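Side-chain contact in site-specific recombinase, resolvase family protein (PDB 3GUV), which probably cuts and rejoins DNA at specific sites as a member of the resolvase family of recombinases: residues A[65-68]-A[69-72]. Numbering follows the deposited sequence.
Sequences MMED and IKSG
Ile69 N reaches Met65 O at 2.9 Å, Lys70 N reaches Met66 O and Ser71 N reaches Glu67 O, three successive i to i+4 bonds that continue the helical bonding through Ser71 N, after which Gly72 leaves helical geometry with a phi of 74°, a conformation easy for a residue without a side chain. On the buried face Ile69 and Met66 lie side by side. Ile69 CD1 rests 4.0 Å from Met66 SD, while Met65 CG touches the same methyl more loosely at 4.3 Å. Flexible methionines and a branched isoleucine suit this face, which packs on Tyr8 and Val79 of the sheet and, through Met66, on helix 91-103. On the exposed side Glu67 and Lys70, three residues apart, are long enough to bend toward each other, bringing Lys70 NZ within 3.2 Å of Glu67 OE1 in a weakly bonded salt bridge. Near the C-terminal end Ser71 OG turns back (chi1 88°) to give a hydrogen bond to Asp68 O at 3.0 Å, arriving above the carbonyl plane, and also bonds Lys73 N; Gly72 N binds Asp68 O weakly. The short Asp68 carboxylate is hydrogen-bonded through OD2 to Tyr46 OH. The exposed, weak ion pair probably adds little stability, so the buried apolar packing is likely what chiefly holds this turn against the sheet and helix 91-103.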
ATOM      1  N   MET A  65     -23.523  -1.362  -3.959  1.00 30.12           N
ATOM      2  CA  MET A  65     -22.821  -2.090  -5.031  1.00 29.27           C
ATOM      3  C   MET A  65     -22.343  -3.462  -4.538  1.00 28.68           C
ATOM      4  O   MET A  65     -22.579  -4.476  -5.195  1.00 27.97           O
ATOM      5  CB  MET A  65     -21.655  -1.264  -5.604  1.00 28.42           C
ATOM      6  CG  MET A  65     -20.976  -1.829  -6.884  1.00 26.52           C
ATOM      7  SD  MET A  65     -19.602  -0.862  -7.612  1.00 13.36           S
ATOM      8  CE  MET A  65     -18.354  -1.068  -6.305  1.00 19.76           C
ATOM      9  N   MET A  66     -21.693  -3.486  -3.384  1.00 28.70           N
ATOM     10  CA  MET A  66     -21.193  -4.736  -2.817  1.00 29.08           C
ATOM     11  C   MET A  66     -22.304  -5.783  -2.515  1.00 30.00           C
ATOM     12  O   MET A  66     -22.080  -6.950  -2.737  1.00 29.33           O
ATOM     13  CB  MET A  66     -20.288  -4.483  -1.579  1.00 29.09           C
ATOM     14  CG  MET A  66     -18.969  -3.722  -1.840  1.00 26.73           C
ATOM     15  SD  MET A  66     -17.813  -4.491  -2.983  1.00 25.32           S
ATOM     16  CE  MET A  66     -17.127  -5.689  -1.873  1.00 30.32           C
ATOM     17  N   GLU A  67     -23.483  -5.371  -2.056  1.00 31.53           N
ATOM     18  CA  GLU A  67     -24.630  -6.304  -1.950  1.00 33.71           C
ATOM     19  C   GLU A  67     -25.091  -6.851  -3.326  1.00 33.51           C
ATOM     20  O   GLU A  67     -25.459  -8.037  -3.482  1.00 33.35           O
ATOM     21  CB  GLU A  67     -25.832  -5.640  -1.227  1.00 34.65           C
ATOM     22  CG  GLU A  67     -25.529  -5.004   0.196  1.00 39.23           C
ATOM     23  CD  GLU A  67     -24.317  -5.623   0.957  1.00 45.49           C
ATOM     24  OE1 GLU A  67     -24.336  -6.855   1.259  1.00 47.63           O
ATOM     25  OE2 GLU A  67     -23.354  -4.858   1.279  1.00 48.53           O
ATOM     26  N   ASP A  68     -25.081  -5.985  -4.333  1.00 33.26           N
ATOM     27  CA  ASP A  68     -25.453  -6.403  -5.684  1.00 33.04           C
ATOM     28  C   ASP A  68     -24.414  -7.417  -6.241  1.00 32.80           C
ATOM     29  O   ASP A  68     -24.737  -8.281  -7.039  1.00 30.94           O
ATOM     30  CB  ASP A  68     -25.625  -5.160  -6.582  1.00 33.57           C
ATOM     31  CG  ASP A  68     -26.872  -4.300  -6.203  1.00 35.37           C
ATOM     32  OD1 ASP A  68     -27.779  -4.783  -5.471  1.00 37.50           O
ATOM     33  OD2 ASP A  68     -26.973  -3.141  -6.683  1.00 34.33           O
ATOM     34  N   ILE A  69     -23.160  -7.302  -5.777  1.00 33.27           N
ATOM     35  CA  ILE A  69     -22.063  -8.179  -6.216  1.00 33.19           C
ATOM     36  C   ILE A  69     -22.228  -9.547  -5.542  1.00 34.73           C
ATOM     37  O   ILE A  69     -22.135 -10.603  -6.201  1.00 33.99           O
ATOM     38  CB  ILE A  69     -20.635  -7.559  -5.889  1.00 32.93           C
ATOM     39  CG1 ILE A  69     -20.270  -6.451  -6.915  1.00 31.29           C
ATOM     40  CG2 ILE A  69     -19.574  -8.660  -5.833  1.00 30.32           C
ATOM     41  CD1 ILE A  69     -18.994  -5.637  -6.599  1.00 26.76           C
ATOM     42  N   LYS A  70     -22.496  -9.495  -4.235  1.00 35.84           N
ATOM     43  CA  LYS A  70     -22.668 -10.677  -3.422  1.00 37.51           C
ATOM     44  C   LYS A  70     -23.841 -11.503  -3.992  1.00 37.68           C
ATOM     45  O   LYS A  70     -23.731 -12.723  -4.143  1.00 37.58           O
ATOM     46  CB  LYS A  70     -22.880 -10.310  -1.930  1.00 38.00           C
ATOM     47  CG  LYS A  70     -21.732  -9.461  -1.298  1.00 40.07           C
ATOM     48  CD  LYS A  70     -21.291  -9.917   0.106  1.00 43.60           C
ATOM     49  CE  LYS A  70     -22.183  -9.368   1.238  1.00 45.21           C
ATOM     50  NZ  LYS A  70     -21.523  -8.277   2.025  1.00 47.20           N
ATOM     51  N   SER A  71     -24.917 -10.807  -4.365  1.00 38.26           N
ATOM     52  CA  SER A  71     -26.122 -11.429  -4.904  1.00 38.26           C
ATOM     53  C   SER A  71     -26.004 -11.986  -6.331  1.00 38.87           C
ATOM     54  O   SER A  71     -26.870 -12.740  -6.760  1.00 39.47           O
ATOM     55  CB  SER A  71     -27.268 -10.430  -4.889  1.00 38.48           C
ATOM     56  OG  SER A  71     -27.271  -9.667  -6.091  1.00 38.16           O
ATOM     57  N   GLY A  72     -24.987 -11.599  -7.093  1.00 39.24           N
ATOM     58  CA  GLY A  72     -24.820 -12.132  -8.451  1.00 39.21           C
ATOM     59  C   GLY A  72     -25.812 -11.584  -9.463  1.00 39.52           C
ATOM     60  O   GLY A  72     -25.718 -11.892 -10.639  1.00 39.50           O
TER